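Local structure of PbSGBP-B lipoprotein (Prevotella bryantii B14, 6D2Y) at residues D250-S253 / N257-Q260; G328-I333 / P447-D452; M138-E141 / G146-V149. The protein probably binds polysaccharide as a surface glycan-binding lipoprotein, with a magnesium ion held in its beta-sandwich glycan-binding domain. All coordinates share one frame; numbering follows the deposited sequence.

Interaction 1: D250-S253 / N257-Q260; sequences DDTS and NYMQ. With MG (magnesium ion), chain B.
Tyr258 turns the edge of its ring to Asp250 and Ser253, with Thr252 alongside at an oblique angle, while Asn257 just before it serves the metal. The backbone O of Asn257 binds the magnesium ion at 2.5 Å, in company with Asp225, Asp227, Ser255, Asp452 and a water; the side-chain ND2 of Asn257 bonds to the O of Phe226. Tyr258 carries the contact. Its CG stands between the backbone N and the carbonyl carbon (chi1 58°), which swings the ring over to the turn. There OH donates to Asp250 OD2 at 2.9 Å, on the syn side but 30° out of the carboxylate plane, the ring and carboxylate being turned 57° apart. Gln248 is a second partner of the hydroxyl. Ser253 OG lies in the ring plane at the edge, 3.5 Å from Tyr258 CD1, and Thr252 OG1 comes in obliquely, 3.8 Å from Tyr258 CE1. The turn is braced from within: Asp250 OD1 receives both Thr252 N (3.0 Å), making an Asx turn, and Thr252 OG1, which fixes the rotation of the carboxylate. Ser253 OG accepts from Asp250 N and is also bonded to the O of Gly256. Met259, a selenomethionine, packs on Ile247 and Ile451, and Gln260 extends along Lys450 with its NE2 bonded to Gly262 O. The segment thus enters strand 258-261 with strand 246-248 as one antiparallel neighbour and strand 449-458 as the other, the type I turn 250-253 belonging to the connection between the first two.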
ATOM      1  N   ASP A 250      -7.874   5.912  25.964  1.00 43.17           N
ATOM      2  CA  ASP A 250      -9.213   6.263  26.423  1.00 44.13           C
ATOM      3  C   ASP A 250     -10.222   5.609  25.476  1.00 48.22           C
ATOM      4  O   ASP A 250      -9.916   4.607  24.828  1.00 47.76           O
ATOM      5  CB  ASP A 250      -9.360   7.790  26.528  1.00 38.92           C
ATOM      6  CG  ASP A 250      -8.945   8.513  25.256  1.00 45.75           C
ATOM      7  OD1 ASP A 250      -9.239   8.014  24.150  1.00 48.09           O
ATOM      8  OD2 ASP A 250      -8.315   9.585  25.363  1.00 48.80           O
ATOM      9  N   ASP A 251     -11.426   6.189  25.395  1.00 56.06           N
ATOM     10  CA  ASP A 251     -12.503   5.590  24.609  1.00 61.32           C
ATOM     11  C   ASP A 251     -12.239   5.626  23.111  1.00 55.97           C
ATOM     12  O   ASP A 251     -12.808   4.813  22.376  1.00 59.23           O
ATOM     13  CB  ASP A 251     -13.829   6.290  24.909  1.00 71.66           C
ATOM     14  CG  ASP A 251     -14.430   5.856  26.229  1.00 89.16           C
ATOM     15  OD1 ASP A 251     -14.105   4.740  26.689  1.00 91.91           O
ATOM     16  OD2 ASP A 251     -15.233   6.623  26.802  1.00 95.81           O
ATOM     17  N   THR A 252     -11.407   6.552  22.638  1.00 51.48           N
ATOM     18  CA  THR A 252     -11.067   6.633  21.225  1.00 49.48           C
ATOM     19  C   THR A 252      -9.917   5.714  20.835  1.00 50.29           C
ATOM     20  O   THR A 252      -9.488   5.749  19.676  1.00 51.16           O
ATOM     21  CB  THR A 252     -10.711   8.076  20.855  1.00 48.09           C
ATOM     22  OG1 THR A 252      -9.332   8.328  21.176  1.00 43.05           O
ATOM     23  CG2 THR A 252     -11.593   9.057  21.610  1.00 45.64           C
ATOM     24  N   SER A 253      -9.407   4.912  21.767  1.00 45.41           N
ATOM     25  CA  SER A 253      -8.238   4.088  21.492  1.00 41.48           C
ATOM     26  C   SER A 253      -8.553   3.006  20.468  1.00 47.38           C
ATOM     27  O   SER A 253      -9.631   2.404  20.481  1.00 48.25           O
ATOM     28  CB  SER A 253      -7.729   3.441  22.780  1.00 38.67           C
ATOM     29  OG  SER A 253      -6.929   4.337  23.530  1.00 43.57           O
ATOM     30  N   ASN A 257      -2.680   2.306  24.438  1.00 47.49           N
ATOM     31  CA  ASN A 257      -2.182   3.665  24.306  1.00 45.12           C
ATOM     32  C   ASN A 257      -1.989   4.042  22.844  1.00 44.64           C
ATOM     33  O   ASN A 257      -1.692   3.203  21.990  1.00 41.17           O
ATOM     34  CB  ASN A 257      -0.856   3.830  25.049  1.00 39.75           C
ATOM     35  CG  ASN A 257      -1.021   3.793  26.552  1.00 47.89           C
ATOM     36  OD1 ASN A 257      -2.019   4.268  27.089  1.00 57.88           O
ATOM     37  ND2 ASN A 257      -0.041   3.221  27.240  1.00 51.40           N
ATOM     38  N   TYR A 258      -2.164   5.329  22.569  1.00 40.33           N
ATOM     39  CA  TYR A 258      -1.824   5.919  21.287  1.00 38.63           C
ATOM     40  C   TYR A 258      -0.945   7.134  21.533  1.00 38.01           C
ATOM     41  O   TYR A 258      -0.884   7.669  22.642  1.00 39.61           O
ATOM     42  CB  TYR A 258      -3.075   6.326  20.494  1.00 36.04           C
ATOM     43  CG  TYR A 258      -3.957   7.314  21.227  1.00 37.45           C
ATOM     44  CD1 TYR A 258      -5.052   6.880  21.965  1.00 38.39           C
ATOM     45  CD2 TYR A 258      -3.689   8.677  21.195  1.00 37.56           C
ATOM     46  CE1 TYR A 258      -5.858   7.779  22.643  1.00 38.54           C
ATOM     47  CE2 TYR A 258      -4.483   9.579  21.875  1.00 41.08           C
ATOM     48  CZ  TYR A 258      -5.568   9.126  22.593  1.00 36.51           C
ATOM     49  OH  TYR A 258      -6.361  10.028  23.263  1.00 40.31           O
HETATM   50  N   MSE A 259      -0.274   7.575  20.480  1.00 34.83           N
HETATM   51  CA  MSE A 259       0.527   8.788  20.544  1.00 35.26           C
HETATM   52  C   MSE A 259      -0.180   9.882  19.756  1.00 38.88           C
HETATM   53  O   MSE A 259      -0.689   9.633  18.666  1.00 44.23           O
HETATM   54  CB  MSE A 259       1.937   8.516  20.018  1.00 33.97           C
HETATM   55  CG  MSE A 259       2.941   9.645  20.174  1.00 33.93           C
HETATM   56 SE   MSE A 259       2.808  11.027  18.813  0.67 45.68          SE
HETATM   57  CE  MSE A 259       3.527  10.022  17.317  1.00 34.06           C
ATOM     58  N   GLN A 260      -0.230  11.088  20.315  1.00 37.45           N
ATOM     59  CA  GLN A 260      -1.027  12.170  19.752  1.00 39.49           C
ATOM     60  C   GLN A 260      -0.137  13.351  19.396  1.00 38.86           C
ATOM     61  O   GLN A 260       0.641  13.826  20.231  1.00 39.50           O
ATOM     62  CB  GLN A 260      -2.119  12.616  20.726  1.00 39.49           C
ATOM     63  CG  GLN A 260      -2.935  13.801  20.228  1.00 45.12           C
ATOM     64  CD  GLN A 260      -3.991  14.238  21.222  1.00 41.75           C
ATOM     65  OE1 GLN A 260      -4.836  13.447  21.644  1.00 45.70           O
ATOM     66  NE2 GLN A 260      -3.961  15.512  21.586  1.00 41.70           N
TER
HETATM   67 MG    MG B 501      -1.474   0.919  21.092  1.00 26.21          MG
HETATM   68  O   HOH W   1      -1.365  -0.790  20.030  1.00 35.06           O

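Interaction 2: G328-I333 / P447-D452; sequences GPMQII and PIIKID. With MG (magnesium ion), chain B.
Met330, a selenomethionine, sets its terminal CE against the side chain of Ile449, 4.1 Å from CD1 and 4.2 Å from CG2. The two side chains reach toward each other tip to tip between segments 328-333 and 447-452, whose nearest CA atoms, Met330 and Ile449, are 10.6 Å apart. With CG anti to the backbone N (chi1 -173°), the Met330 chain runs out straight before it bends at the last torsion (chi3 -72°). That bend lays CE beside the isoleucines, and Ile451 CD1 is a looser neighbour, 4.5 Å from Met330 CE. Two residues apart on one strand, Ile449 and Ile451 point to the same side. Between them Lys450 points away from Met330, its NZ bonded to Thr252 OG1; one residue beyond Ile451, Asp452 turns its carboxylate to the magnesium ion, gripping it with OD1 at 2.4 Å and OD2 at 2.5 Å. Around the methyl-to-methyl contact lie Met317 of strand 311-318, Leu428 of strand 423-428 and Trp325, so the pair is part of the apolar filling between the two sheets of the beta sandwich. All three touching residues are buried and their meeting groups are apolar. The contact therefore rests on van der Waals packing and the exclusion of water, without the directional demand of a polar bond, whereas the same strand turns to ionic coordination at Asp452.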
ATOM      1  N   GLY A 328       0.971  21.894   6.953  1.00 60.65           N
ATOM      2  CA  GLY A 328       2.151  21.359   7.581  1.00 59.28           C
ATOM      3  C   GLY A 328       2.392  19.917   7.214  1.00 59.74           C
ATOM      4  O   GLY A 328       1.795  18.992   7.777  1.00 59.02           O
ATOM      5  N   PRO A 329       3.282  19.701   6.252  1.00 62.33           N
ATOM      6  CA  PRO A 329       3.546  18.337   5.790  1.00 63.08           C
ATOM      7  C   PRO A 329       4.220  17.509   6.871  1.00 58.77           C
ATOM      8  O   PRO A 329       5.078  17.993   7.612  1.00 58.71           O
ATOM      9  CB  PRO A 329       4.472  18.545   4.587  1.00 63.31           C
ATOM     10  CG  PRO A 329       4.341  19.995   4.216  1.00 61.09           C
ATOM     11  CD  PRO A 329       4.066  20.700   5.508  1.00 56.87           C
HETATM   12  N   MSE A 330       3.921  16.236   6.909  1.00 54.03           N
HETATM   13  CA  MSE A 330       4.461  15.354   7.870  1.00 49.14           C
HETATM   14  C   MSE A 330       5.724  14.762   7.427  1.00 51.12           C
HETATM   15  O   MSE A 330       5.730  13.882   6.627  1.00 50.34           O
HETATM   16  CB  MSE A 330       3.476  14.231   8.097  1.00 48.01           C
HETATM   17  CG  MSE A 330       3.866  13.307   9.231  1.00 47.88           C
HETATM   18 SE   MSE A 330       2.833  11.725   9.586  0.59 49.63          SE
HETATM   19  CE  MSE A 330       1.263  12.475  10.325  1.00 56.02           C
ATOM     20  N   GLN A 331       6.810  15.197   7.994  1.00 50.70           N
ATOM     21  CA  GLN A 331       8.129  14.682   7.651  1.00 54.00           C
ATOM     22  C   GLN A 331       8.478  13.568   8.630  1.00 50.79           C
ATOM     23  O   GLN A 331       8.551  13.799   9.842  1.00 52.29           O
ATOM     24  CB  GLN A 331       9.178  15.794   7.675  1.00 55.50           C
ATOM     25  CG  GLN A 331       8.755  17.017   6.870  1.00 60.67           C
ATOM     26  CD  GLN A 331       9.919  17.877   6.417  1.00 62.78           C
ATOM     27  OE1 GLN A 331      11.065  17.429   6.383  1.00 63.02           O
ATOM     28  NE2 GLN A 331       9.625  19.120   6.048  1.00 61.90           N
ATOM     29  N   ILE A 332       8.660  12.362   8.108  1.00 50.16           N
ATOM     30  CA  ILE A 332       9.031  11.199   8.904  1.00 52.67           C
ATOM     31  C   ILE A 332      10.500  10.918   8.621  1.00 55.21           C
ATOM     32  O   ILE A 332      10.854  10.466   7.527  1.00 52.43           O
ATOM     33  CB  ILE A 332       8.142   9.992   8.581  1.00 47.50           C
ATOM     34  CG1 ILE A 332       6.666  10.382   8.692  1.00 44.71           C
ATOM     35  CG2 ILE A 332       8.459   8.828   9.503  1.00 49.58           C
ATOM     36  CD1 ILE A 332       5.719   9.402   8.038  1.00 43.95           C
ATOM     37  N   ILE A 333      11.364  11.191   9.598  1.00 58.59           N
ATOM     38  CA  ILE A 333      12.810  11.177   9.396  1.00 54.77           C
ATOM     39  C   ILE A 333      13.425  10.078  10.252  1.00 51.83           C
ATOM     40  O   ILE A 333      13.326  10.114  11.485  1.00 46.19           O
ATOM     41  CB  ILE A 333      13.452  12.534   9.731  1.00 50.43           C
ATOM     42  CG1 ILE A 333      12.593  13.694   9.219  1.00 49.25           C
ATOM     43  CG2 ILE A 333      14.850  12.620   9.145  1.00 52.09           C
ATOM     44  CD1 ILE A 333      11.842  14.420  10.316  1.00 51.77           C
ATOM     45  N   PRO A 447      -4.925  20.840  14.155  1.00 54.06           N
ATOM     46  CA  PRO A 447      -5.007  19.406  13.874  1.00 50.06           C
ATOM     47  C   PRO A 447      -4.724  18.550  15.096  1.00 49.21           C
ATOM     48  O   PRO A 447      -3.921  18.898  15.966  1.00 46.82           O
ATOM     49  CB  PRO A 447      -3.930  19.204  12.804  1.00 45.03           C
ATOM     50  CG  PRO A 447      -2.897  20.228  13.146  1.00 44.77           C
ATOM     51  CD  PRO A 447      -3.637  21.414  13.725  1.00 47.18           C
ATOM     52  N   ILE A 448      -5.415  17.415  15.151  1.00 49.58           N
ATOM     53  CA  ILE A 448      -5.181  16.374  16.143  1.00 48.85           C
ATOM     54  C   ILE A 448      -4.919  15.083  15.383  1.00 52.98           C
ATOM     55  O   ILE A 448      -5.790  14.603  14.647  1.00 54.81           O
ATOM     56  CB  ILE A 448      -6.365  16.209  17.107  1.00 46.65           C
ATOM     57  CG1 ILE A 448      -6.447  17.400  18.065  1.00 48.09           C
ATOM     58  CG2 ILE A 448      -6.235  14.902  17.881  1.00 45.83           C
ATOM     59  CD1 ILE A 448      -7.379  17.179  19.248  1.00 45.99           C
ATOM     60  N   ILE A 449      -3.722  14.531  15.549  1.00 44.20           N
ATOM     61  CA  ILE A 449      -3.312  13.315  14.858  1.00 39.55           C
ATOM     62  C   ILE A 449      -2.922  12.294  15.911  1.00 43.37           C
ATOM     63  O   ILE A 449      -1.914  12.463  16.611  1.00 40.99           O
ATOM     64  CB  ILE A 449      -2.157  13.562  13.880  1.00 40.53           C
ATOM     65  CG1 ILE A 449      -2.606  14.483  12.749  1.00 41.43           C
ATOM     66  CG2 ILE A 449      -1.616  12.240  13.354  1.00 41.53           C
ATOM     67  CD1 ILE A 449      -1.464  15.062  11.953  1.00 42.65           C
ATOM     68  N   LYS A 450      -3.714  11.239  16.027  1.00 39.93           N
ATOM     69  CA  LYS A 450      -3.424  10.143  16.932  1.00 36.85           C
ATOM     70  C   LYS A 450      -2.814   8.999  16.138  1.00 36.02           C
ATOM     71  O   LYS A 450      -3.349   8.602  15.101  1.00 40.80           O
ATOM     72  CB  LYS A 450      -4.686   9.703  17.669  1.00 39.60           C
ATOM     73  CG  LYS A 450      -5.327  10.843  18.441  1.00 43.37           C
ATOM     74  CD  LYS A 450      -6.542  10.400  19.237  1.00 46.59           C
ATOM     75  CE  LYS A 450      -7.115  11.568  20.028  1.00 46.93           C
ATOM     76  NZ  LYS A 450      -8.386  11.204  20.709  1.00 49.93           N
ATOM     77  N   ILE A 451      -1.685   8.489  16.615  1.00 40.24           N
ATOM     78  CA  ILE A 451      -0.921   7.477  15.903  1.00 37.40           C
ATOM     79  C   ILE A 451      -0.714   6.291  16.828  1.00 40.44           C
ATOM     80  O   ILE A 451      -0.454   6.460  18.025  1.00 42.84           O
ATOM     81  CB  ILE A 451       0.428   8.045  15.409  1.00 36.59           C
ATOM     82  CG1 ILE A 451       0.190   9.082  14.314  1.00 33.95           C
ATOM     83  CG2 ILE A 451       1.341   6.939  14.906  1.00 33.74           C
ATOM     84  CD1 ILE A 451       1.414   9.901  13.959  1.00 33.08           C
ATOM     85  N   ASP A 452      -0.848   5.089  16.278  1.00 39.27           N
ATOM     86  CA  ASP A 452      -0.501   3.885  17.012  1.00 43.55           C
ATOM     87  C   ASP A 452      -0.027   2.837  16.012  1.00 41.34           C
ATOM     88  O   ASP A 452      -0.299   2.928  14.812  1.00 43.98           O
ATOM     89  CB  ASP A 452      -1.690   3.392  17.857  1.00 53.13           C
ATOM     90  CG  ASP A 452      -1.349   2.182  18.704  1.00 56.79           C
ATOM     91  OD1 ASP A 452      -2.202   1.280  18.832  1.00 58.15           O
ATOM     92  OD2 ASP A 452      -0.219   2.130  19.230  1.00 49.84           O
TER
HETATM   93 MG    MG B 501      -1.474   0.919  21.092  1.00 26.21          MG
HETATM   94  O   HOH W   1      -1.365  -0.790  20.030  1.00 35.06           O

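Interaction 3: M138-E141 / G146-V149; sequences MSNE and GEEV
Ser139 and Val149 bring the backbones closest, with CA atoms 5.9 Å apart, where the chain leaves strand 134-138 and returns antiparallel as strand 148-154. Ser139 OG, held between its backbone N and carbonyl carbon (chi1 62°), turns to the returning strand and lies 3.6 Å from both CA and CG1 of Val149. Its main polar partner there is the backbone N of Thr150. A water 2.9 Å from Glu148 O, to which it donates, also lies only 2.5 Å from Ser139 OG, a short distance that leaves this bridge somewhat doubtful. On the apolar side Met138, a selenomethionine, runs aslant past Val149, its CG 3.9 Å from Val149 CG1. Asn140 and Glu147 pass at a slant, their amide and carboxylate planes 15° apart, but Asn140 ND2 and Glu147 OE2 stay 4.1 Å apart; Asn140 OD1 instead takes the N of Trp142, and Glu147 OE2 that of Lys144. Glu141 faces away and makes salt bridges to Arg455 and Lys314 of the glycan-binding domain. This is a beta-hairpin connection in an IPT/TIG domain, an immunoglobulin-like member of the E-set clan, here placed at the domain junction.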
HETATM    1  N   MSE A 138      -5.457  -2.145   2.944  1.00 54.46           N
HETATM    2  CA  MSE A 138      -6.645  -2.451   3.717  1.00 47.95           C
HETATM    3  C   MSE A 138      -6.978  -1.173   4.481  1.00 51.84           C
HETATM    4  O   MSE A 138      -6.069  -0.460   4.913  1.00 54.98           O
HETATM    5  CB  MSE A 138      -6.402  -3.629   4.664  1.00 50.79           C
HETATM    6  CG  MSE A 138      -7.651  -4.394   5.038  1.00 54.41           C
HETATM    7 SE   MSE A 138      -7.517  -5.298   6.752  0.58 57.37          SE
HETATM    8  CE  MSE A 138      -7.179  -7.096   6.195  1.00 50.78           C
ATOM      9  N   SER A 139      -8.270  -0.870   4.629  1.00 51.83           N
ATOM     10  CA  SER A 139      -8.670   0.398   5.236  1.00 51.82           C
ATOM     11  C   SER A 139      -8.124   0.527   6.653  1.00 50.96           C
ATOM     12  O   SER A 139      -7.519   1.543   7.012  1.00 49.46           O
ATOM     13  CB  SER A 139     -10.191   0.522   5.236  1.00 49.09           C
ATOM     14  OG  SER A 139     -10.784  -0.500   6.017  1.00 51.12           O
ATOM     15  N   ASN A 140      -8.335  -0.497   7.477  1.00 51.49           N
ATOM     16  CA  ASN A 140      -7.792  -0.530   8.834  1.00 48.31           C
ATOM     17  C   ASN A 140      -7.351  -1.965   9.087  1.00 46.64           C
ATOM     18  O   ASN A 140      -8.184  -2.840   9.331  1.00 51.20           O
ATOM     19  CB  ASN A 140      -8.828  -0.083   9.859  1.00 52.62           C
ATOM     20  CG  ASN A 140      -8.310  -0.141  11.293  1.00 51.95           C
ATOM     21  OD1 ASN A 140      -7.173  -0.535  11.549  1.00 47.98           O
ATOM     22  ND2 ASN A 140      -9.153   0.265  12.235  1.00 47.04           N
ATOM     23  N   GLU A 141      -6.044  -2.203   9.035  1.00 44.76           N
ATOM     24  CA  GLU A 141      -5.537  -3.532   9.338  1.00 45.24           C
ATOM     25  C   GLU A 141      -5.812  -3.940  10.781  1.00 45.51           C
ATOM     26  O   GLU A 141      -5.695  -5.129  11.105  1.00 49.92           O
ATOM     27  CB  GLU A 141      -4.040  -3.593   9.047  1.00 36.49           C
ATOM     28  CG  GLU A 141      -3.728  -3.251   7.605  1.00 45.16           C
ATOM     29  CD  GLU A 141      -2.248  -3.273   7.296  1.00 48.12           C
ATOM     30  OE1 GLU A 141      -1.455  -3.658   8.181  1.00 51.37           O
ATOM     31  OE2 GLU A 141      -1.875  -2.898   6.166  1.00 50.87           O
ATOM     32  N   GLY A 146     -17.134  -5.991  13.658  1.00 69.15           N
ATOM     33  CA  GLY A 146     -18.300  -5.203  13.335  1.00 67.14           C
ATOM     34  C   GLY A 146     -18.018  -3.969  12.502  1.00 65.37           C
ATOM     35  O   GLY A 146     -18.953  -3.400  11.926  1.00 65.29           O
ATOM     36  N   GLU A 147     -16.761  -3.541  12.423  1.00 59.40           N
ATOM     37  CA  GLU A 147     -16.406  -2.365  11.646  1.00 63.45           C
ATOM     38  C   GLU A 147     -16.435  -2.676  10.154  1.00 65.49           C
ATOM     39  O   GLU A 147     -16.207  -3.812   9.728  1.00 65.76           O
ATOM     40  CB  GLU A 147     -15.018  -1.857  12.038  1.00 57.14           C
ATOM     41  CG  GLU A 147     -15.033  -0.741  13.070  1.00 70.58           C
ATOM     42  CD  GLU A 147     -13.817  -0.767  13.977  1.00 77.60           C
ATOM     43  OE1 GLU A 147     -13.923  -0.296  15.131  1.00 79.21           O
ATOM     44  OE2 GLU A 147     -12.754  -1.255  13.538  1.00 74.90           O
ATOM     45  N   GLU A 148     -16.717  -1.647   9.358  1.00 62.68           N
ATOM     46  CA  GLU A 148     -16.718  -1.784   7.907  1.00 60.46           C
ATOM     47  C   GLU A 148     -15.285  -1.698   7.396  1.00 57.83           C
ATOM     48  O   GLU A 148     -14.593  -0.702   7.633  1.00 57.42           O
ATOM     49  CB  GLU A 148     -17.584  -0.703   7.264  1.00 62.88           C
ATOM     50  CG  GLU A 148     -17.898  -0.965   5.803  1.00 74.03           C
ATOM     51  CD  GLU A 148     -18.452   0.258   5.096  1.00 80.25           C
ATOM     52  OE1 GLU A 148     -17.674   1.204   4.854  1.00 81.81           O
ATOM     53  OE2 GLU A 148     -19.662   0.270   4.786  1.00 81.08           O
ATOM     54  N   VAL A 149     -14.841  -2.738   6.696  1.00 56.86           N
ATOM     55  CA  VAL A 149     -13.480  -2.830   6.186  1.00 55.53           C
ATOM     56  C   VAL A 149     -13.530  -2.833   4.667  1.00 55.18           C
ATOM     57  O   VAL A 149     -14.380  -3.496   4.066  1.00 57.62           O
ATOM     58  CB  VAL A 149     -12.764  -4.093   6.709  1.00 54.45           C
ATOM     59  CG1 VAL A 149     -11.290  -4.059   6.341  1.00 58.49           C
ATOM     60  CG2 VAL A 149     -12.944  -4.223   8.212  1.00 48.71           C
TER
HETATM   61  O   HOH W   2     -11.863  -0.078   8.280  1.00 45.20           O

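Interactions 1 and 2, with centres 15 Å apart, meet on neighbouring strands 258-261 and 449-458 of one sheet. Met259 O and Ile451 N are probably hydrogen-bonded at 2.6 Å, and Thr252 OG1 and Lys450 NZ at 3.1 Å. Both reach the same magnesium ion, where Asn257 O and Asp452 OD2 lie 3.3 Å apart as ligands, so the metal ties the start of one strand to the other. Interaction 3 stands in the preceding IPT/TIG domain, about 18 Å from interaction 1 and 21 Å from interaction 2 between centres, and touches neither. Still, the Asn140 side chain comes within about 11 Å of the metal, which places the site near the domain junction.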